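Local atomic coordinates of F420-dependent methylenetetrahydromethanopterin dehydrogenase (PDB entry 1QV9), a protein that catalyses the reversible, coenzyme F420-dependent interconversion of methylene- and methenyl-tetrahydromethanopterin, a one-carbon step in methanogenesis from carbon dioxide. Residues 24-35 against 161-169; 94-103 against 114-122. All blocks are in the same frame, centred on the assembly; numbering follows the deposited sequence.

In the fold
Both contacts belong to one alpha/beta domain, built on a parallel sheet in which strand 33-39 is outermost at one end and strands 94-99 and 115-119 lie side by side further along. Contact 1 sets the loop entering strand 33-39 against helix 153-169; contact 2 pairs two sheet strands. Their centres are about 21 Å apart, and contact 2 is nested along the chain within the span that contact 1 closes. Helix 153-169 links them directly: Phe161 CZ lies 4.0 Å from Ile97 CD1. A single helix thus spans several strands of the sheet, while the loop of contact 1 also meets a second subunit of the hexamer.

Contact 1: residues 24-35 against 161-169; sequences LDERADREDVEF and FDELIEKAK
Ile165 is the apolar centre where helix 153-169 packs on the parallel sheet of the alpha/beta domain, beside its outermost strand 33-39. The CG1 branch, turned beside the backbone N (chi1 -76°), carries Ile165 CD1 to Leu24 CD1 at 4.1 Å and to the edge of the Phe35 ring, while CG2 reaches Val33 CG1. Phe161, one helical turn before Ile165, meets Leu24: its CB lies 3.6 Å from Leu24 CD2. Outside this layer the guanidinium of Arg30 has Val33 CG1 over one face, toward the rim, and its NH1 near Ile165 CG2. It grips Asp32 side-on, with NE and NH1 each taking one carboxylate oxygen, whereas Arg30 NH2 donates to the carbonyl of Leu24 and, 3.0 Å away, to Asp162 OD2 on the helix. The planes of that last pair stand 61° apart. Asp162 OD1 is held separately by His266. With an alanine in place of Arg30, Asp162 OD2 would probably lose its salt bridge to the loop and the Asp32 carboxylate would be freer to turn. A water accepts from Arg30 NH1 and donates to Asp162 O and Glu166 OE2. Farthest along the helix, the extended Lys169 lies between two acids, which probably eases the repulsion between Asp32 and Glu166: Lys169 NZ donates to Glu166 OE2 at 2.8 Å and, at 2.6 Å, to the anti lone pair of Asp32 OD1.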
loop_
_atom_site.group_PDB
_atom_site.type_symbol
_atom_site.label_atom_id
_atom_site.label_comp_id
_atom_site.label_asym_id
_atom_site.label_seq_id
_atom_site.Cartn_x
_atom_site.Cartn_y
_atom_site.Cartn_z
ATOM N N LEU A 24 -5.346 -29.568 -12.568
ATOM C CA LEU A 24 -6.259 -30.726 -12.584
ATOM C C LEU A 24 -6.069 -31.714 -11.400
ATOM O O LEU A 24 -6.891 -32.607 -11.187
ATOM C CB LEU A 24 -6.111 -31.455 -13.921
ATOM C CG LEU A 24 -6.191 -30.520 -15.136
ATOM C CD1 LEU A 24 -6.034 -31.291 -16.443
ATOM C CD2 LEU A 24 -7.542 -29.770 -15.085
ATOM N N ASP A 25 -5.018 -31.563 -10.601
ATOM C CA ASP A 25 -4.821 -32.520 -9.478
ATOM C C ASP A 25 -3.961 -31.757 -8.470
ATOM O O ASP A 25 -2.796 -32.129 -8.177
ATOM C CB ASP A 25 -4.097 -33.739 -10.040
ATOM C CG ASP A 25 -3.941 -34.854 -9.046
ATOM O OD1 ASP A 25 -4.676 -34.861 -8.017
ATOM O OD2 ASP A 25 -3.089 -35.734 -9.336
ATOM N N GLU A 26 -4.567 -30.705 -7.912
ATOM C CA GLU A 26 -3.842 -29.785 -7.076
ATOM C C GLU A 26 -3.134 -30.319 -5.857
ATOM O O GLU A 26 -2.158 -29.717 -5.400
ATOM C CB GLU A 26 -4.741 -28.603 -6.694
ATOM C CG GLU A 26 -5.911 -28.956 -5.747
ATOM C CD GLU A 26 -7.136 -29.536 -6.453
ATOM O OE1 GLU A 26 -8.177 -29.660 -5.770
ATOM O OE2 GLU A 26 -7.088 -29.849 -7.658
ATOM N N ARG A 27 -3.604 -31.437 -5.325
ATOM C CA ARG A 27 -2.959 -32.030 -4.146
ATOM C C ARG A 27 -2.417 -33.433 -4.473
ATOM O O ARG A 27 -2.025 -34.165 -3.560
ATOM C CB ARG A 27 -3.958 -32.106 -2.968
ATOM C CG ARG A 27 -4.359 -30.737 -2.357
ATOM C CD ARG A 27 -5.520 -30.900 -1.360
ATOM N NE ARG A 27 -6.458 -31.821 -1.987
ATOM C CZ ARG A 27 -7.372 -31.469 -2.880
ATOM N NH1 ARG A 27 -8.127 -32.411 -3.428
ATOM N NH2 ARG A 27 -7.593 -30.186 -3.172
ATOM N N ALA A 28 -2.411 -33.800 -5.758
ATOM C CA ALA A 28 -1.907 -35.090 -6.227
ATOM C C ALA A 28 -2.642 -36.286 -5.628
ATOM O O ALA A 28 -2.111 -37.394 -5.637
ATOM C CB ALA A 28 -0.401 -35.219 -5.933
ATOM N N ASP A 29 -3.851 -36.065 -5.134
ATOM C CA ASP A 29 -4.621 -37.154 -4.546
ATOM C C ASP A 29 -5.769 -37.645 -5.412
ATOM O O ASP A 29 -6.621 -38.397 -4.945
ATOM C CB ASP A 29 -5.134 -36.775 -3.139
ATOM C CG ASP A 29 -5.857 -35.446 -3.112
ATOM O OD1 ASP A 29 -6.381 -35.050 -4.166
ATOM O OD2 ASP A 29 -5.905 -34.798 -2.034
ATOM N N ARG A 30 -5.816 -37.238 -6.680
ATOM C CA ARG A 30 -6.884 -37.730 -7.541
ATOM C C ARG A 30 -6.566 -39.149 -7.983
ATOM O O ARG A 30 -5.497 -39.428 -8.530
ATOM C CB ARG A 30 -7.069 -36.884 -8.801
ATOM C CG ARG A 30 -7.998 -35.727 -8.640
ATOM C CD ARG A 30 -8.171 -34.984 -9.958
ATOM N NE ARG A 30 -9.172 -35.572 -10.854
ATOM C CZ ARG A 30 -9.691 -34.931 -11.897
ATOM N NH1 ARG A 30 -10.616 -35.513 -12.665
ATOM N NH2 ARG A 30 -9.284 -33.693 -12.194
ATOM N N GLU A 31 -7.518 -40.042 -7.772
ATOM C CA GLU A 31 -7.325 -41.430 -8.150
ATOM C C GLU A 31 -7.805 -41.727 -9.564
ATOM O O GLU A 31 -7.630 -42.835 -10.063
ATOM C CB GLU A 31 -8.091 -42.328 -7.169
ATOM C CG GLU A 31 -7.942 -41.922 -5.702
ATOM C CD GLU A 31 -8.732 -42.820 -4.745
ATOM O OE1 GLU A 31 -8.120 -43.727 -4.143
ATOM O OE2 GLU A 31 -9.966 -42.625 -4.598
ATOM N N ASP A 32 -8.420 -40.751 -10.220
ATOM C CA ASP A 32 -8.961 -40.982 -11.555
ATOM C C ASP A 32 -8.216 -40.423 -12.755
ATOM O O ASP A 32 -8.757 -40.432 -13.850
ATOM C CB ASP A 32 -10.390 -40.460 -11.629
ATOM C CG ASP A 32 -10.460 -38.949 -11.433
ATOM O OD1 ASP A 32 -11.356 -38.316 -12.019
ATOM O OD2 ASP A 32 -9.618 -38.418 -10.675
ATOM N N VAL A 33 -6.994 -39.932 -12.556
ATOM C CA VAL A 33 -6.203 -39.406 -13.665
ATOM C C VAL A 33 -4.745 -39.842 -13.560
ATOM O O VAL A 33 -4.260 -40.148 -12.479
ATOM C CB VAL A 33 -6.213 -37.839 -13.692
ATOM C CG1 VAL A 33 -7.618 -37.331 -13.898
ATOM C CG2 VAL A 33 -5.608 -37.281 -12.383
ATOM N N GLU A 34 -4.064 -39.833 -14.692
ATOM C CA GLU A 34 -2.643 -40.149 -14.768
ATOM C C GLU A 34 -2.143 -39.328 -15.935
ATOM O O GLU A 34 -2.724 -39.385 -17.019
ATOM C CB GLU A 34 -2.422 -41.639 -15.048
ATOM C CG GLU A 34 -0.948 -41.991 -15.092
ATOM C CD GLU A 34 -0.665 -43.490 -15.104
ATOM O OE1 GLU A 34 0.527 -43.846 -15.001
ATOM O OE2 GLU A 34 -1.609 -44.302 -15.212
ATOM N N PHE A 35 -1.084 -38.550 -15.710
ATOM C CA PHE A 35 -0.542 -37.710 -16.774
ATOM C C PHE A 35 0.950 -37.924 -16.973
ATOM O O PHE A 35 1.671 -38.372 -16.079
ATOM C CB PHE A 35 -0.702 -36.217 -16.412
ATOM C CG PHE A 35 -2.111 -35.790 -16.071
ATOM C CD1 PHE A 35 -2.350 -34.908 -15.038
ATOM C CD2 PHE A 35 -3.183 -36.215 -16.836
ATOM C CE1 PHE A 35 -3.661 -34.444 -14.764
ATOM C CE2 PHE A 35 -4.492 -35.756 -16.565
ATOM C CZ PHE A 35 -4.716 -34.872 -15.525
ATOM N N PHE A 161 -10.982 -28.715 -18.892
ATOM C CA PHE A 161 -10.296 -29.995 -18.864
ATOM C C PHE A 161 -10.997 -31.009 -18.005
ATOM O O PHE A 161 -10.965 -32.191 -18.337
ATOM C CB PHE A 161 -8.819 -29.812 -18.427
ATOM C CG PHE A 161 -7.926 -29.405 -19.548
ATOM C CD1 PHE A 161 -7.332 -28.160 -19.554
ATOM C CD2 PHE A 161 -7.751 -30.239 -20.645
ATOM C CE1 PHE A 161 -6.568 -27.725 -20.650
ATOM C CE2 PHE A 161 -7.004 -29.824 -21.740
ATOM C CZ PHE A 161 -6.406 -28.558 -21.745
ATOM N N ASP A 162 -11.648 -30.580 -16.929
ATOM C CA ASP A 162 -12.371 -31.535 -16.089
ATOM C C ASP A 162 -13.523 -32.161 -16.910
ATOM O O ASP A 162 -13.790 -33.356 -16.771
ATOM C CB ASP A 162 -12.880 -30.850 -14.829
ATOM C CG ASP A 162 -11.818 -30.835 -13.701
ATOM O OD1 ASP A 162 -11.921 -29.988 -12.792
ATOM O OD2 ASP A 162 -10.908 -31.703 -13.720
ATOM N N GLU A 163 -14.174 -31.365 -17.756
ATOM C CA GLU A 163 -15.253 -31.869 -18.621
ATOM C C GLU A 163 -14.684 -32.908 -19.610
ATOM O O GLU A 163 -15.265 -33.981 -19.836
ATOM C CB GLU A 163 -15.884 -30.705 -19.393
ATOM C CG GLU A 163 -17.009 -31.105 -20.364
ATOM C CD GLU A 163 -17.425 -29.956 -21.291
ATOM O OE1 GLU A 163 -17.766 -28.865 -20.784
ATOM O OE2 GLU A 163 -17.413 -30.145 -22.529
ATOM N N LEU A 164 -13.536 -32.605 -20.211
ATOM C CA LEU A 164 -12.906 -33.522 -21.154
ATOM C C LEU A 164 -12.475 -34.826 -20.449
ATOM O O LEU A 164 -12.576 -35.925 -21.024
ATOM C CB LEU A 164 -11.696 -32.823 -21.787
ATOM C CG LEU A 164 -11.201 -33.358 -23.129
ATOM C CD1 LEU A 164 -12.300 -33.240 -24.197
ATOM C CD2 LEU A 164 -9.950 -32.565 -23.534
ATOM N N ILE A 165 -12.004 -34.710 -19.211
ATOM C CA ILE A 165 -11.592 -35.877 -18.447
ATOM C C ILE A 165 -12.807 -36.770 -18.191
ATOM O O ILE A 165 -12.676 -37.999 -18.249
ATOM C CB ILE A 165 -10.926 -35.483 -17.116
ATOM C CG1 ILE A 165 -9.505 -34.987 -17.423
ATOM C CG2 ILE A 165 -10.888 -36.680 -16.142
ATOM C CD1 ILE A 165 -8.888 -34.225 -16.312
ATOM N N GLU A 166 -13.976 -36.181 -17.930
ATOM C CA GLU A 166 -15.134 -37.044 -17.703
ATOM C C GLU A 166 -15.468 -37.840 -18.969
ATOM O O GLU A 166 -15.807 -39.032 -18.884
ATOM C CB GLU A 166 -16.321 -36.228 -17.197
ATOM C CG GLU A 166 -16.140 -35.845 -15.727
ATOM C CD GLU A 166 -15.812 -37.050 -14.834
ATOM O OE1 GLU A 166 -16.669 -37.965 -14.721
ATOM O OE2 GLU A 166 -14.702 -37.093 -14.243
ATOM N N LYS A 167 -15.359 -37.201 -20.133
ATOM C CA LYS A 167 -15.604 -37.888 -21.404
ATOM C C LYS A 167 -14.515 -38.924 -21.742
ATOM O O LYS A 167 -14.776 -39.965 -22.365
ATOM C CB LYS A 167 -15.679 -36.867 -22.526
ATOM C CG LYS A 167 -16.801 -35.899 -22.292
ATOM C CD LYS A 167 -16.920 -34.893 -23.394
ATOM C CE LYS A 167 -18.120 -33.978 -23.112
ATOM N NZ LYS A 167 -18.220 -32.832 -24.063
ATOM N N ALA A 168 -13.279 -38.614 -21.375
ATOM C CA ALA A 168 -12.153 -39.517 -21.610
ATOM C C ALA A 168 -12.407 -40.842 -20.886
ATOM O O ALA A 168 -12.053 -41.920 -21.391
ATOM C CB ALA A 168 -10.860 -38.876 -21.089
ATOM N N LYS A 169 -13.029 -40.766 -19.711
ATOM C CA LYS A 169 -13.296 -41.958 -18.913
ATOM C C LYS A 169 -14.220 -42.930 -19.604
ATOM O O LYS A 169 -14.159 -44.136 -19.358
ATOM C CB LYS A 169 -13.884 -41.576 -17.565
ATOM C CG LYS A 169 -12.861 -40.963 -16.637
ATOM C CD LYS A 169 -13.548 -40.551 -15.377
ATOM C CE LYS A 169 -12.658 -39.718 -14.510
ATOM N NZ LYS A 169 -13.411 -39.377 -13.276
HETATM O O HOH W 1 -12.980 -34.653 -14.442
#

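Contact 2: residues 94-103 against 114-122; sequences AVIIGDAPGL and LGYILVKPD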
loop_
_atom_site.group_PDB
_atom_site.type_symbol
_atom_site.label_atom_id
_atom_site.label_comp_id
_atom_site.label_asym_id
_atom_site.label_seq_id
_atom_site.Cartn_x
_atom_site.Cartn_y
_atom_site.Cartn_z
ATOM N N ALA A 94 -6.728 -33.949 -29.547
ATOM C CA ALA A 94 -5.739 -32.988 -29.042
ATOM C C ALA A 94 -6.296 -31.579 -28.883
ATOM O O ALA A 94 -7.207 -31.161 -29.621
ATOM C CB ALA A 94 -4.535 -32.964 -30.000
ATOM N N VAL A 95 -5.687 -30.833 -27.963
ATOM C CA VAL A 95 -6.079 -29.470 -27.644
ATOM C C VAL A 95 -4.834 -28.613 -27.633
ATOM O O VAL A 95 -3.792 -29.044 -27.116
ATOM C CB VAL A 95 -6.711 -29.388 -26.220
ATOM C CG1 VAL A 95 -7.071 -27.913 -25.865
ATOM C CG2 VAL A 95 -7.954 -30.288 -26.151
ATOM N N ILE A 96 -4.931 -27.431 -28.225
ATOM C CA ILE A 96 -3.834 -26.482 -28.267
ATOM C C ILE A 96 -4.106 -25.361 -27.266
ATOM O O ILE A 96 -5.161 -24.722 -27.319
ATOM C CB ILE A 96 -3.723 -25.834 -29.696
ATOM C CG1 ILE A 96 -3.550 -26.911 -30.776
ATOM C CG2 ILE A 96 -2.550 -24.871 -29.774
ATOM C CD1 ILE A 96 -2.367 -27.825 -30.579
ATOM N N ILE A 97 -3.160 -25.109 -26.362
ATOM C CA ILE A 97 -3.286 -23.994 -25.420
ATOM C C ILE A 97 -2.345 -22.950 -25.961
ATOM O O ILE A 97 -1.174 -23.243 -26.196
ATOM C CB ILE A 97 -2.843 -24.420 -23.971
ATOM C CG1 ILE A 97 -3.867 -25.386 -23.328
ATOM C CG2 ILE A 97 -2.570 -23.176 -23.138
ATOM C CD1 ILE A 97 -5.282 -25.286 -23.781
ATOM N N GLY A 98 -2.860 -21.740 -26.184
ATOM C CA GLY A 98 -2.066 -20.651 -26.722
ATOM C C GLY A 98 -2.494 -19.281 -26.243
ATOM O O GLY A 98 -3.295 -19.178 -25.337
ATOM N N ASP A 99 -1.942 -18.254 -26.882
ATOM C CA ASP A 99 -2.200 -16.852 -26.572
ATOM C C ASP A 99 -2.939 -16.185 -27.737
ATOM O O ASP A 99 -3.374 -16.861 -28.673
ATOM C CB ASP A 99 -0.892 -16.099 -26.198
ATOM C CG ASP A 99 0.242 -16.297 -27.193
ATOM O OD1 ASP A 99 1.280 -15.609 -27.038
ATOM O OD2 ASP A 99 0.105 -17.109 -28.110
ATOM N N ALA A 100 -3.088 -14.865 -27.675
ATOM C CA ALA A 100 -3.869 -14.155 -28.710
ATOM C C ALA A 100 -3.411 -14.363 -30.150
ATOM O O ALA A 100 -4.246 -14.427 -31.052
ATOM C CB ALA A 100 -3.932 -12.674 -28.387
ATOM N N PRO A 101 -2.098 -14.452 -30.390
ATOM C CA PRO A 101 -1.616 -14.663 -31.765
ATOM C C PRO A 101 -2.192 -15.939 -32.407
ATOM O O PRO A 101 -2.219 -16.072 -33.625
ATOM C CB PRO A 101 -0.107 -14.731 -31.581
ATOM C CG PRO A 101 0.122 -13.794 -30.426
ATOM C CD PRO A 101 -0.969 -14.163 -29.484
ATOM N N GLY A 102 -2.632 -16.893 -31.595
ATOM C CA GLY A 102 -3.234 -18.099 -32.120
ATOM C C GLY A 102 -4.555 -17.831 -32.845
ATOM O O GLY A 102 -4.999 -18.696 -33.610
ATOM N N LEU A 103 -5.193 -16.677 -32.607
ATOM C CA LEU A 103 -6.467 -16.368 -33.282
ATOM C C LEU A 103 -6.325 -16.445 -34.787
ATOM O O LEU A 103 -7.283 -16.770 -35.493
ATOM C CB LEU A 103 -6.968 -14.978 -32.893
ATOM C CG LEU A 103 -7.537 -14.949 -31.478
ATOM C CD1 LEU A 103 -7.705 -13.493 -31.029
ATOM C CD2 LEU A 103 -8.855 -15.708 -31.432
ATOM N N LEU A 114 -8.677 -29.992 -34.225
ATOM C CA LEU A 114 -8.063 -29.723 -32.924
ATOM C C LEU A 114 -8.884 -28.793 -32.054
ATOM O O LEU A 114 -9.535 -27.889 -32.567
ATOM C CB LEU A 114 -6.696 -29.060 -33.141
ATOM C CG LEU A 114 -5.639 -29.871 -33.882
ATOM C CD1 LEU A 114 -4.465 -28.934 -34.258
ATOM C CD2 LEU A 114 -5.172 -31.049 -33.036
ATOM N N GLY A 115 -8.891 -29.052 -30.739
ATOM C CA GLY A 115 -9.530 -28.133 -29.821
ATOM C C GLY A 115 -8.509 -27.036 -29.487
ATOM O O GLY A 115 -7.303 -27.135 -29.828
ATOM N N TYR A 116 -8.982 -25.961 -28.869
ATOM C CA TYR A 116 -8.058 -24.886 -28.472
ATOM C C TYR A 116 -8.578 -24.056 -27.326
ATOM O O TYR A 116 -9.777 -23.941 -27.122
ATOM C CB TYR A 116 -7.720 -23.917 -29.636
ATOM C CG TYR A 116 -8.903 -23.294 -30.365
ATOM C CD1 TYR A 116 -9.383 -23.883 -31.531
ATOM C CD2 TYR A 116 -9.563 -22.174 -29.868
ATOM C CE1 TYR A 116 -10.504 -23.368 -32.190
ATOM C CE2 TYR A 116 -10.697 -21.655 -30.519
ATOM C CZ TYR A 116 -11.147 -22.268 -31.677
ATOM O OH TYR A 116 -12.256 -21.768 -32.334
ATOM N N ILE A 117 -7.648 -23.507 -26.541
ATOM C CA ILE A 117 -8.021 -22.572 -25.495
ATOM C C ILE A 117 -6.985 -21.483 -25.703
ATOM O O ILE A 117 -5.781 -21.699 -25.498
ATOM C CB ILE A 117 -7.896 -23.129 -24.062
ATOM C CG1 ILE A 117 -8.825 -24.341 -23.929
ATOM C CG2 ILE A 117 -8.298 -22.029 -23.050
ATOM C CD1 ILE A 117 -8.763 -25.064 -22.555
ATOM N N LEU A 118 -7.446 -20.328 -26.180
ATOM C CA LEU A 118 -6.549 -19.205 -26.431
ATOM C C LEU A 118 -6.759 -18.178 -25.324
ATOM O O LEU A 118 -7.852 -17.671 -25.148
ATOM C CB LEU A 118 -6.842 -18.592 -27.800
ATOM C CG LEU A 118 -6.630 -19.604 -28.938
ATOM C CD1 LEU A 118 -6.912 -18.917 -30.265
ATOM C CD2 LEU A 118 -5.163 -20.111 -28.928
ATOM N N VAL A 119 -5.710 -17.884 -24.558
ATOM C CA VAL A 119 -5.815 -16.976 -23.437
ATOM C C VAL A 119 -5.204 -15.633 -23.816
ATOM O O VAL A 119 -3.967 -15.464 -23.813
ATOM C CB VAL A 119 -5.091 -17.611 -22.212
ATOM C CG1 VAL A 119 -5.263 -16.744 -20.971
ATOM C CG2 VAL A 119 -5.698 -18.992 -21.960
ATOM N N LYS A 120 -6.064 -14.664 -24.140
ATOM C CA LYS A 120 -5.540 -13.366 -24.578
ATOM C C LYS A 120 -4.716 -12.627 -23.521
ATOM O O LYS A 120 -3.735 -11.976 -23.825
ATOM C CB LYS A 120 -6.675 -12.482 -25.151
ATOM C CG LYS A 120 -7.398 -13.190 -26.281
ATOM C CD LYS A 120 -8.447 -12.316 -26.999
ATOM C CE LYS A 120 -7.759 -11.385 -27.977
ATOM N NZ LYS A 120 -8.748 -10.553 -28.733
ATOM N N PRO A 121 -5.098 -12.741 -22.240
ATOM C CA PRO A 121 -4.260 -12.022 -21.268
ATOM C C PRO A 121 -2.893 -12.683 -20.951
ATOM O O PRO A 121 -2.103 -12.110 -20.178
ATOM C CB PRO A 121 -5.118 -11.932 -20.006
ATOM C CG PRO A 121 -6.345 -12.773 -20.264
ATOM C CD PRO A 121 -6.453 -13.020 -21.734
ATOM N N ASP A 122 -2.616 -13.850 -21.539
ATOM C CA ASP A 122 -1.340 -14.560 -21.299
ATOM C C ASP A 122 -0.346 -13.919 -22.241
ATOM O O ASP A 122 0.043 -14.492 -23.268
ATOM C CB ASP A 122 -1.524 -16.043 -21.635
ATOM C CG ASP A 122 -0.587 -16.940 -20.874
ATOM O OD1 ASP A 122 0.571 -16.516 -20.652
ATOM O OD2 ASP A 122 -0.991 -18.085 -20.525
HETATM O O HOH W 2 -1.987 -12.848 -25.845
#
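Strands 94-99 and 115-119 run parallel, 14° apart, and five backbone hydrogen bonds join them from Gly115 N to Ala94 O through to Val119 N to Gly98 O. The second of the series runs from Ile96 N to Gly115 O at 2.9 Å, and the next two are Ile117 N to Ile96 O and Gly98 N to Ile117 O. Packing is tightest between Ile97 and Ile117, which lie side by side pointing the same way. Ile97 turns its CD1 to an unusual chi2 of -27°, and Ile97 CD1 comes within 3.4 Å of Ile117 CB, closer than carbons usually sit. Helix 153-169 covers this face through Phe161. On the other face, the Leu118 methyls lie directly against the backbone of two glycines: Leu118 CD2 is 3.8 Å from Gly98 CA and Leu118 CD1 3.7 Å from Gly102 C. The Tyr116 hydroxyl instead reaches Glu110 of the connecting helix. Beyond the strand ends the contact loosens among partly exposed residues. Leu103 CD1 rests against the end of the Lys120 chain, 3.7 Å from Lys120 CE, and a water bridges Ala100 N and Lys120 O in place of a direct bond. With helix 106-111 between them, the two strands form a beta-alpha-beta crossover, the repeating element of a parallel alpha/beta sheet.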